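Local coordinates for glycosyl hydrolases family 2, sugar binding domain protein (Bacteroides uniformis str. 3978 T3 ii, PDB 6D1P), which is a beta-glucuronidase of glycosyl hydrolase family 2 from a human gut bacterium, and probably cleaves glucuronic acid from O-linked glucuronides, at residues I23-D26 with R27-R30; S44-E47 with V48-I52; E119-Y123 with T124-A128. One frame throughout, in Å; residues are numbered along the deposited sequence.

Contact 1 of 3, residues I23-D26 with R27-R30; sequences IPTD and RKQR
With chi1 at 166°, Thr25 places OG1 beside its own carbonyl carbon, where it can meet the amide of Arg27, while Lys28, whose chain bends at chi3 (63°), carries its ammonium group back to Ile23. The first of these closes an ST turn: Arg27 N donates to Thr25 OG1 at 3.0 Å, a threonine hydroxyl accepting from the amide two residues on. This turn leads into strand 28-30, an outermost strand of a four-stranded antiparallel sheet in the domain that corresponds to the family 2 sugar-binding domain. The Thr25 and Arg27 side chains start out alongside each other, OG1 lying 3.6 Å from Arg27 CB, after which the arginine leads away from the turn. On Lys28 the chain runs past Thr25 in the opposite sense; its CE comes within 3.4 Å of Thr25 O and 3.9 Å of Thr25 CG2. The aliphatic part of the lysine thus lies along the threonine, and NZ arrives at Ile23 O almost in line with the carbonyl bond (C=O...N 163°), with a separation of 2.8 Å. Glu110 holds the same ammonium in a salt bridge and also accepts from Ile23 N, so both ends of the loop are tied to one carboxylate, whose charge would favour a protonated lysine. Asp26 faces away from the turn at CB, and its carboxylate bonds to Thr300, while its backbone bonds to Arg298, which links the turn to strand 295-303 of the next beta domain. Thr25 is wedged between the two sheets, touching Val197 and Leu297. Across the bend, a single water donates to Asp26 O and, at 3.0 Å, to Lys28 O.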
ATOM      1  N   ILE A  23      -0.572 -34.955   0.818  1.00 59.28           N
ATOM      2  CA  ILE A  23      -0.871 -36.297   1.336  1.00 53.43           C
ATOM      3  C   ILE A  23      -1.922 -36.959   0.450  1.00 52.65           C
ATOM      4  O   ILE A  23      -2.941 -36.328   0.137  1.00 50.56           O
ATOM      5  CB  ILE A  23      -1.350 -36.227   2.780  1.00 53.38           C
ATOM      6  CG1 ILE A  23      -0.488 -35.250   3.588  1.00 54.18           C
ATOM      7  CG2 ILE A  23      -1.229 -37.569   3.414  1.00 57.60           C
ATOM      8  CD1 ILE A  23      -1.189 -33.922   3.906  1.00 51.96           C
ATOM      9  N   PRO A  24      -1.730 -38.213   0.055  1.00 55.28           N
ATOM     10  CA  PRO A  24      -2.791 -38.929  -0.666  1.00 50.08           C
ATOM     11  C   PRO A  24      -3.875 -39.444   0.271  1.00 53.39           C
ATOM     12  O   PRO A  24      -3.691 -40.453   0.962  1.00 50.49           O
ATOM     13  CB  PRO A  24      -2.044 -40.090  -1.337  1.00 43.80           C
ATOM     14  CG  PRO A  24      -0.576 -39.822  -1.096  1.00 46.96           C
ATOM     15  CD  PRO A  24      -0.494 -39.001   0.133  1.00 51.17           C
ATOM     16  N   THR A  25      -4.999 -38.732   0.331  1.00 52.09           N
ATOM     17  CA  THR A  25      -6.216 -39.263   0.924  1.00 48.49           C
ATOM     18  C   THR A  25      -7.407 -38.600   0.256  1.00 53.80           C
ATOM     19  O   THR A  25      -7.363 -37.411  -0.073  1.00 51.46           O
ATOM     20  CB  THR A  25      -6.300 -39.051   2.443  1.00 52.95           C
ATOM     21  OG1 THR A  25      -7.646 -39.300   2.866  1.00 53.29           O
ATOM     22  CG2 THR A  25      -5.918 -37.625   2.818  1.00 50.47           C
ATOM     23  N   ASP A  26      -8.465 -39.373   0.057  1.00 53.15           N
ATOM     24  CA  ASP A  26      -9.679 -38.831  -0.526  1.00 52.13           C
ATOM     25  C   ASP A  26     -10.473 -37.999   0.466  1.00 50.41           C
ATOM     26  O   ASP A  26     -11.533 -37.482   0.105  1.00 55.53           O
ATOM     27  CB  ASP A  26     -10.543 -39.975  -1.073  1.00 49.22           C
ATOM     28  CG  ASP A  26      -9.842 -40.753  -2.170  1.00 53.46           C
ATOM     29  OD1 ASP A  26      -8.669 -40.421  -2.460  1.00 53.13           O
ATOM     30  OD2 ASP A  26     -10.446 -41.695  -2.734  1.00 45.79           O
ATOM     31  N   ARG A  27      -9.977 -37.837   1.685  1.00 49.74           N
ATOM     32  CA  ARG A  27     -10.699 -37.177   2.770  1.00 56.41           C
ATOM     33  C   ARG A  27      -9.927 -35.916   3.210  1.00 54.99           C
ATOM     34  O   ARG A  27      -8.980 -35.985   4.002  1.00 51.69           O
ATOM     35  CB  ARG A  27     -10.914 -38.216   3.929  1.00 53.80           C
ATOM     36  CG  ARG A  27     -11.734 -37.747   5.134  1.00 63.94           C
ATOM     37  CD  ARG A  27     -10.805 -37.368   6.302  1.00 65.20           C
ATOM     38  NE  ARG A  27     -11.468 -37.354   7.606  1.00 71.19           N
ATOM     39  CZ  ARG A  27     -12.394 -36.469   7.984  1.00 72.31           C
ATOM     40  NH1 ARG A  27     -12.809 -35.511   7.155  1.00 68.34           N
ATOM     41  NH2 ARG A  27     -12.922 -36.549   9.198  1.00 70.03           N
ATOM     42  N   LYS A  28     -10.337 -34.749   2.696  1.00 52.91           N
ATOM     43  CA  LYS A  28      -9.722 -33.480   3.087  1.00 44.02           C
ATOM     44  C   LYS A  28     -10.748 -32.353   3.042  1.00 44.57           C
ATOM     45  O   LYS A  28     -11.721 -32.421   2.286  1.00 47.03           O
ATOM     46  CB  LYS A  28      -8.520 -33.154   2.190  1.00 42.67           C
ATOM     47  CG  LYS A  28      -8.613 -33.719   0.788  1.00 51.84           C
ATOM     48  CD  LYS A  28      -7.289 -33.579   0.046  1.00 43.98           C
ATOM     49  CE  LYS A  28      -6.177 -34.369   0.711  1.00 44.65           C
ATOM     50  NZ  LYS A  28      -4.904 -34.315  -0.086  1.00 40.03           N
ATOM     51  N   GLN A  29     -10.516 -31.304   3.851  1.00 39.01           N
ATOM     52  CA  GLN A  29     -11.441 -30.176   3.974  1.00 37.27           C
ATOM     53  C   GLN A  29     -10.767 -28.881   3.511  1.00 38.92           C
ATOM     54  O   GLN A  29      -9.684 -28.526   3.996  1.00 36.25           O
ATOM     55  CB  GLN A  29     -11.962 -30.029   5.413  1.00 44.62           C
ATOM     56  CG  GLN A  29     -12.914 -28.826   5.571  1.00 49.02           C
ATOM     57  CD  GLN A  29     -13.301 -28.561   7.029  1.00 68.14           C
ATOM     58  OE1 GLN A  29     -13.255 -29.480   7.857  1.00 72.34           O
ATOM     59  NE2 GLN A  29     -13.669 -27.312   7.351  1.00 66.46           N
ATOM     60  N   ARG A  30     -11.410 -28.181   2.575  1.00 28.27           N
ATOM     61  CA  ARG A  30     -10.990 -26.855   2.155  1.00 29.43           C
ATOM     62  C   ARG A  30     -11.395 -25.838   3.217  1.00 35.69           C
ATOM     63  O   ARG A  30     -12.575 -25.742   3.585  1.00 30.33           O
ATOM     64  CB  ARG A  30     -11.625 -26.487   0.819  1.00 35.92           C
ATOM     65  CG  ARG A  30     -11.099 -27.245  -0.343  1.00 33.12           C
ATOM     66  CD  ARG A  30     -11.805 -26.818  -1.589  1.00 29.58           C
ATOM     67  NE  ARG A  30     -11.240 -27.492  -2.749  1.00 34.75           N
ATOM     68  CZ  ARG A  30     -11.780 -27.463  -3.961  1.00 38.25           C
ATOM     69  NH1 ARG A  30     -12.914 -26.794  -4.177  1.00 33.28           N
ATOM     70  NH2 ARG A  30     -11.188 -28.113  -4.957  1.00 39.68           N
TER
HETATM   71  O   HOH W   1     -12.811 -34.459   0.376  1.00 53.76           O

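Contact 2 of 3, residues S44-E47 with V48-I52; sequences SIWE and VMRPI. With NA (sodium ion), chain L.
Trp46, with CG anti to the backbone N (chi1 170°), brings its indole back to Arg50, whose CB lies over one face, 3.8 Å from the centroid of the six-membered ring, in a CH-pi contact displaced toward the rim. Pro51 CD comes up obliquely to CH2 of the same ring at 3.9 Å. This is a close-packed part of the helix end, as is the apolar flank where Ile45 CD1 meets Val48 CB and, 4.1 Å off, Met49 CG; that flank rests on Ala165 and Trp91. An alanine in place of Trp46 would probably open a gap over Arg50 CB and Pro51 CD, which would lose the ring they pack on. The segment is the short helix 45-49, with Ser44 as its N-cap: OG accepts from Glu47 N in a capping bond of 3.1 Å (N-H...O 159°), Val48 N and Met49 N donate to the carbonyls of Ser44 and Ile45, and Arg50 leaves helical geometry. OG also binds a sodium ion at 2.7 Å, whose other ligands include a water and Asp434 O of the second subunit. The other flank is polar and water-bridged, facing the second subunit. Glu47 CG sits over one face of the Arg50 guanidinium, 3.5 Å from NH2, and OE2 stays well out of that plane, so the salt bridge to NH2 is of charge alone. One water bridges Glu47 OE2 and Arg50 NH2. OE1 turns to Gly43 N and Arg172 of the second subunit, while Arg50 NH1 reaches Gly433 O and Asp434 of that subunit.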
ATOM      1  N   SER A  44       4.914  -8.746  15.666  1.00 28.04           N
ATOM      2  CA  SER A  44       5.375 -10.030  16.191  1.00 29.29           C
ATOM      3  C   SER A  44       4.201 -10.981  16.076  1.00 29.63           C
ATOM      4  O   SER A  44       3.062 -10.548  15.872  1.00 25.33           O
ATOM      5  CB  SER A  44       5.831  -9.944  17.647  1.00 30.57           C
ATOM      6  OG  SER A  44       4.737  -9.611  18.481  1.00 31.56           O
ATOM      7  N   ILE A  45       4.478 -12.284  16.206  1.00 34.20           N
ATOM      8  CA  ILE A  45       3.375 -13.242  16.178  1.00 28.55           C
ATOM      9  C   ILE A  45       2.477 -13.034  17.391  1.00 33.16           C
ATOM     10  O   ILE A  45       1.260 -13.269  17.326  1.00 33.05           O
ATOM     11  CB  ILE A  45       3.903 -14.690  16.079  1.00 31.39           C
ATOM     12  CG1 ILE A  45       2.747 -15.681  15.976  1.00 32.61           C
ATOM     13  CG2 ILE A  45       4.768 -15.054  17.277  1.00 35.85           C
ATOM     14  CD1 ILE A  45       1.770 -15.386  14.866  1.00 29.80           C
ATOM     15  N   TRP A  46       3.048 -12.551  18.506  1.00 33.78           N
ATOM     16  CA  TRP A  46       2.218 -12.222  19.660  1.00 32.81           C
ATOM     17  C   TRP A  46       1.204 -11.146  19.307  1.00 34.06           C
ATOM     18  O   TRP A  46       0.018 -11.262  19.650  1.00 33.24           O
ATOM     19  CB  TRP A  46       3.080 -11.777  20.840  1.00 36.92           C
ATOM     20  CG  TRP A  46       2.264 -11.197  21.965  1.00 37.75           C
ATOM     21  CD1 TRP A  46       2.348  -9.931  22.473  1.00 38.33           C
ATOM     22  CD2 TRP A  46       1.206 -11.848  22.689  1.00 37.05           C
ATOM     23  NE1 TRP A  46       1.413  -9.754  23.473  1.00 34.54           N
ATOM     24  CE2 TRP A  46       0.706 -10.917  23.628  1.00 34.63           C
ATOM     25  CE3 TRP A  46       0.640 -13.128  22.639  1.00 34.83           C
ATOM     26  CZ2 TRP A  46      -0.330 -11.226  24.511  1.00 32.25           C
ATOM     27  CZ3 TRP A  46      -0.388 -13.433  23.510  1.00 42.14           C
ATOM     28  CH2 TRP A  46      -0.868 -12.481  24.438  1.00 39.86           C
ATOM     29  N   GLU A  47       1.647 -10.101  18.601  1.00 30.64           N
ATOM     30  CA  GLU A  47       0.736  -9.035  18.209  1.00 29.82           C
ATOM     31  C   GLU A  47      -0.396  -9.557  17.326  1.00 31.98           C
ATOM     32  O   GLU A  47      -1.500  -8.995  17.330  1.00 29.93           O
ATOM     33  CB  GLU A  47       1.508  -7.923  17.497  1.00 26.17           C
ATOM     34  CG  GLU A  47       0.804  -6.577  17.582  1.00 26.83           C
ATOM     35  CD  GLU A  47       1.432  -5.514  16.700  1.00 31.46           C
ATOM     36  OE1 GLU A  47       1.647  -5.787  15.489  1.00 28.89           O
ATOM     37  OE2 GLU A  47       1.703  -4.400  17.220  1.00 26.09           O
ATOM     38  N   VAL A  48      -0.151 -10.631  16.576  1.00 28.98           N
ATOM     39  CA  VAL A  48      -1.212 -11.226  15.767  1.00 29.84           C
ATOM     40  C   VAL A  48      -2.178 -11.990  16.653  1.00 30.70           C
ATOM     41  O   VAL A  48      -3.387 -12.023  16.393  1.00 29.77           O
ATOM     42  CB  VAL A  48      -0.595 -12.138  14.688  1.00 29.58           C
ATOM     43  CG1 VAL A  48      -1.676 -12.959  13.934  1.00 25.78           C
ATOM     44  CG2 VAL A  48       0.249 -11.320  13.724  1.00 26.44           C
ATOM     45  N   MET A  49      -1.662 -12.607  17.704  1.00 33.44           N
ATOM     46  CA  MET A  49      -2.418 -13.530  18.535  1.00 35.14           C
ATOM     47  C   MET A  49      -3.035 -12.871  19.763  1.00 37.05           C
ATOM     48  O   MET A  49      -3.941 -13.452  20.365  1.00 39.40           O
ATOM     49  CB  MET A  49      -1.499 -14.680  18.973  1.00 35.37           C
ATOM     50  CG  MET A  49      -1.100 -15.622  17.829  1.00 29.17           C
ATOM     51  SD  MET A  49      -2.575 -16.459  17.271  1.00 35.22           S
ATOM     52  CE  MET A  49      -2.013 -17.359  15.825  1.00 34.18           C
ATOM     53  N   ARG A  50      -2.584 -11.675  20.138  1.00 36.37           N
ATOM     54  CA  ARG A  50      -2.960 -11.103  21.423  1.00 40.91           C
ATOM     55  C   ARG A  50      -4.457 -10.785  21.469  1.00 38.80           C
ATOM     56  O   ARG A  50      -5.095 -10.595  20.433  1.00 41.07           O
ATOM     57  CB  ARG A  50      -2.134  -9.850  21.699  1.00 34.33           C
ATOM     58  CG  ARG A  50      -2.565  -8.607  20.945  1.00 34.13           C
ATOM     59  CD  ARG A  50      -1.716  -7.434  21.403  1.00 33.77           C
ATOM     60  NE  ARG A  50      -1.696  -6.339  20.441  1.00 30.66           N
ATOM     61  CZ  ARG A  50      -0.901  -5.288  20.564  1.00 27.66           C
ATOM     62  NH1 ARG A  50      -0.088  -5.207  21.605  1.00 32.18           N
ATOM     63  NH2 ARG A  50      -0.911  -4.329  19.654  1.00 26.38           N
ATOM     64  N   PRO A  51      -5.040 -10.730  22.669  1.00 43.53           N
ATOM     65  CA  PRO A  51      -6.485 -10.514  22.795  1.00 42.21           C
ATOM     66  C   PRO A  51      -6.862  -9.039  22.827  1.00 39.94           C
ATOM     67  O   PRO A  51      -6.041  -8.159  23.084  1.00 37.52           O
ATOM     68  CB  PRO A  51      -6.806 -11.179  24.136  1.00 40.77           C
ATOM     69  CG  PRO A  51      -5.565 -10.952  24.940  1.00 42.54           C
ATOM     70  CD  PRO A  51      -4.405 -10.953  23.982  1.00 39.60           C
ATOM     71  N   ILE A  52      -8.138  -8.785  22.555  1.00 41.78           N
ATOM     72  CA  ILE A  52      -8.692  -7.433  22.574  1.00 42.34           C
ATOM     73  C   ILE A  52      -9.139  -7.123  24.000  1.00 40.27           C
ATOM     74  O   ILE A  52      -9.998  -7.822  24.547  1.00 47.04           O
ATOM     75  CB  ILE A  52      -9.867  -7.308  21.593  1.00 40.60           C
ATOM     76  CG1 ILE A  52      -9.492  -7.886  20.225  1.00 40.78           C
ATOM     77  CG2 ILE A  52     -10.318  -5.863  21.488  1.00 37.79           C
ATOM     78  CD1 ILE A  52      -8.488  -7.070  19.445  1.00 38.98           C
TER
HETATM   79 NA    NA L 901       5.898  -8.927  20.802  1.00 38.43          NA
HETATM   80  O   HOH W   2       1.495  -2.652  19.397  1.00 29.23           O
HETATM   81  O   HOH W   3      -3.605  -6.504  18.248  1.00 33.16           O
HETATM   82  O   HOH W   4       7.035 -10.988  21.468  1.00 31.50           O

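Contact 3 of 3, residues E119-Y123 with T124-A128; sequences EVYVY and TTRIA
Thr124 CG2 lies over one face of the Tyr123 ring near its centre, 3.6 Å from the centroid in a CH-pi contact; the two side chains leave the turn pointing the same way, and the ring meets that of Phe148. Arg126 crosses the Tyr121 ring obliquely, with its CB 3.6 Å from CE2. Because the arginine bends at chi2 and chi3 (67°), its NE folds back to within 3.6 Å of Tyr121 OH, which lies at the guanidinium edge. The phenol donates to Glu119 OE1 at 2.8 Å, and this oxygen stands out of the guanidinium plane, in a long salt bridge with NE. These groups sit on a beta hairpin joining strands 117-122 and 125-131 through a type II' beta turn from Val122 to Thr125, with Tyr123 and Thr124 at its corners. Val122 and Thr125 form an antiparallel hydrogen-bonded pair, Tyr121 and Arg126 a non-hydrogen-bonded one. Ile127 and Ala128 together face Val120 in a classic beta bulge: Ile127 N donates to Val120 O (2.6 Å, 171°) and Val120 N to Ala128 O. On the other side of the hairpin from Tyr121, Val122 CG2 packs 3.8 Å from Ile127 CG1, and both side chains reach Ala144 of helix 142-149.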
ATOM      1  N   GLU A 119       4.893 -18.535   5.879  1.00 29.91           N
ATOM      2  CA  GLU A 119       5.209 -19.020   7.219  1.00 33.94           C
ATOM      3  C   GLU A 119       3.919 -19.362   7.955  1.00 31.16           C
ATOM      4  O   GLU A 119       2.951 -18.597   7.916  1.00 30.68           O
ATOM      5  CB  GLU A 119       6.004 -17.988   8.021  1.00 28.86           C
ATOM      6  CG  GLU A 119       7.332 -17.585   7.421  1.00 33.90           C
ATOM      7  CD  GLU A 119       8.035 -16.477   8.220  1.00 39.88           C
ATOM      8  OE1 GLU A 119       7.490 -16.033   9.254  1.00 39.95           O
ATOM      9  OE2 GLU A 119       9.144 -16.052   7.817  1.00 47.36           O
ATOM     10  N   VAL A 120       3.918 -20.504   8.642  1.00 30.72           N
ATOM     11  CA  VAL A 120       2.724 -21.070   9.258  1.00 30.97           C
ATOM     12  C   VAL A 120       2.898 -21.107  10.775  1.00 33.17           C
ATOM     13  O   VAL A 120       3.905 -21.620  11.278  1.00 33.02           O
ATOM     14  CB  VAL A 120       2.440 -22.481   8.720  1.00 30.89           C
ATOM     15  CG1 VAL A 120       1.083 -22.942   9.184  1.00 30.72           C
ATOM     16  CG2 VAL A 120       2.533 -22.482   7.223  1.00 26.02           C
ATOM     17  N   TYR A 121       1.897 -20.607  11.502  1.00 31.80           N
ATOM     18  CA  TYR A 121       1.952 -20.540  12.955  1.00 33.33           C
ATOM     19  C   TYR A 121       0.717 -21.180  13.563  1.00 32.92           C
ATOM     20  O   TYR A 121      -0.402 -20.914  13.121  1.00 35.49           O
ATOM     21  CB  TYR A 121       2.049 -19.096  13.439  1.00 33.15           C
ATOM     22  CG  TYR A 121       3.294 -18.361  13.017  1.00 33.25           C
ATOM     23  CD1 TYR A 121       3.422 -17.831  11.732  1.00 31.07           C
ATOM     24  CD2 TYR A 121       4.332 -18.155  13.920  1.00 35.91           C
ATOM     25  CE1 TYR A 121       4.569 -17.136  11.361  1.00 34.60           C
ATOM     26  CE2 TYR A 121       5.477 -17.470  13.556  1.00 34.93           C
ATOM     27  CZ  TYR A 121       5.598 -16.962  12.283  1.00 34.60           C
ATOM     28  OH  TYR A 121       6.749 -16.275  11.945  1.00 38.61           O
ATOM     29  N   VAL A 122       0.927 -22.033  14.561  1.00 39.23           N
ATOM     30  CA  VAL A 122      -0.095 -22.416  15.529  1.00 33.86           C
ATOM     31  C   VAL A 122       0.130 -21.560  16.771  1.00 36.19           C
ATOM     32  O   VAL A 122       1.203 -21.622  17.389  1.00 35.65           O
ATOM     33  CB  VAL A 122      -0.011 -23.910  15.877  1.00 40.35           C
ATOM     34  CG1 VAL A 122      -0.880 -24.222  17.107  1.00 40.54           C
ATOM     35  CG2 VAL A 122      -0.394 -24.788  14.687  1.00 32.22           C
ATOM     36  N   TYR A 123      -0.869 -20.765  17.143  1.00 36.71           N
ATOM     37  CA  TYR A 123      -0.686 -19.768  18.193  1.00 34.14           C
ATOM     38  C   TYR A 123       0.641 -19.029  17.986  1.00 36.27           C
ATOM     39  O   TYR A 123       0.843 -18.430  16.927  1.00 36.40           O
ATOM     40  CB  TYR A 123      -0.771 -20.427  19.574  1.00 35.54           C
ATOM     41  CG  TYR A 123      -0.893 -19.443  20.715  1.00 39.01           C
ATOM     42  CD1 TYR A 123      -0.087 -19.561  21.840  1.00 40.25           C
ATOM     43  CD2 TYR A 123      -1.796 -18.383  20.657  1.00 34.66           C
ATOM     44  CE1 TYR A 123      -0.178 -18.653  22.891  1.00 41.22           C
ATOM     45  CE2 TYR A 123      -1.901 -17.476  21.701  1.00 43.56           C
ATOM     46  CZ  TYR A 123      -1.082 -17.617  22.822  1.00 43.62           C
ATOM     47  OH  TYR A 123      -1.168 -16.723  23.869  1.00 45.28           O
ATOM     48  N   THR A 124       1.572 -19.083  18.942  1.00 29.88           N
ATOM     49  CA  THR A 124       2.799 -18.305  18.837  1.00 33.40           C
ATOM     50  C   THR A 124       3.990 -19.126  18.383  1.00 34.00           C
ATOM     51  O   THR A 124       5.131 -18.684  18.545  1.00 35.18           O
ATOM     52  CB  THR A 124       3.135 -17.644  20.171  1.00 38.90           C
ATOM     53  OG1 THR A 124       3.454 -18.661  21.128  1.00 40.59           O
ATOM     54  CG2 THR A 124       1.964 -16.827  20.656  1.00 34.82           C
ATOM     55  N   THR A 125       3.753 -20.297  17.817  1.00 34.09           N
ATOM     56  CA  THR A 125       4.808 -21.227  17.454  1.00 38.45           C
ATOM     57  C   THR A 125       4.837 -21.369  15.937  1.00 39.09           C
ATOM     58  O   THR A 125       3.821 -21.726  15.328  1.00 35.65           O
ATOM     59  CB  THR A 125       4.565 -22.584  18.115  1.00 41.66           C
ATOM     60  OG1 THR A 125       4.421 -22.401  19.527  1.00 46.04           O
ATOM     61  CG2 THR A 125       5.732 -23.528  17.843  1.00 39.82           C
ATOM     62  N   ARG A 126       5.990 -21.100  15.329  1.00 35.07           N
ATOM     63  CA  ARG A 126       6.113 -21.302  13.891  1.00 36.50           C
ATOM     64  C   ARG A 126       6.247 -22.787  13.582  1.00 33.85           C
ATOM     65  O   ARG A 126       7.002 -23.502  14.244  1.00 37.70           O
ATOM     66  CB  ARG A 126       7.310 -20.538  13.335  1.00 37.17           C
ATOM     67  CG  ARG A 126       7.595 -20.881  11.887  1.00 38.62           C
ATOM     68  CD  ARG A 126       7.836 -19.660  11.015  1.00 35.96           C
ATOM     69  NE  ARG A 126       9.052 -18.953  11.364  1.00 38.09           N
ATOM     70  CZ  ARG A 126      10.275 -19.386  11.091  1.00 53.56           C
ATOM     71  NH1 ARG A 126      11.326 -18.660  11.467  1.00 57.28           N
ATOM     72  NH2 ARG A 126      10.454 -20.544  10.461  1.00 52.19           N
ATOM     73  N   ILE A 127       5.508 -23.246  12.581  1.00 33.98           N
ATOM     74  CA  ILE A 127       5.436 -24.663  12.231  1.00 37.51           C
ATOM     75  C   ILE A 127       6.370 -24.999  11.083  1.00 40.38           C
ATOM     76  O   ILE A 127       7.165 -25.936  11.162  1.00 43.38           O
ATOM     77  CB  ILE A 127       3.981 -25.039  11.870  1.00 37.83           C
ATOM     78  CG1 ILE A 127       3.009 -24.616  12.982  1.00 37.22           C
ATOM     79  CG2 ILE A 127       3.883 -26.530  11.480  1.00 36.12           C
ATOM     80  CD1 ILE A 127       3.453 -25.024  14.393  1.00 37.27           C
ATOM     81  N   ALA A 128       6.260 -24.242   9.999  1.00 38.92           N
ATOM     82  CA  ALA A 128       6.843 -24.570   8.710  1.00 33.96           C
ATOM     83  C   ALA A 128       6.949 -23.287   7.909  1.00 36.67           C
ATOM     84  O   ALA A 128       6.272 -22.291   8.189  1.00 37.07           O
ATOM     85  CB  ALA A 128       5.999 -25.590   7.954  1.00 29.62           C
TER

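From the N terminus the three contacts follow in series, each local: a turn, a short capped helix and a hairpin, none nesting or crossing. Contact 1 turns the chain into strand 28-30 of the four-stranded sheet and ties it to strand 295-303 of the following domain. After strand 35-38, contact 2 forms the helix 45-49, at the interface with the second subunit. Contact 3 is a hairpin at the edge of the six-stranded sheet, with 125-131 outermost. Contacts 2 and 3 meet directly: Trp46 CZ3 lies 3.4 Å from Tyr123 OH, and Ile45 packs on Tyr121. Contact 1 stays apart, its nearest atoms about 12 Å from those of contact 3 and about 18 Å from contact 2.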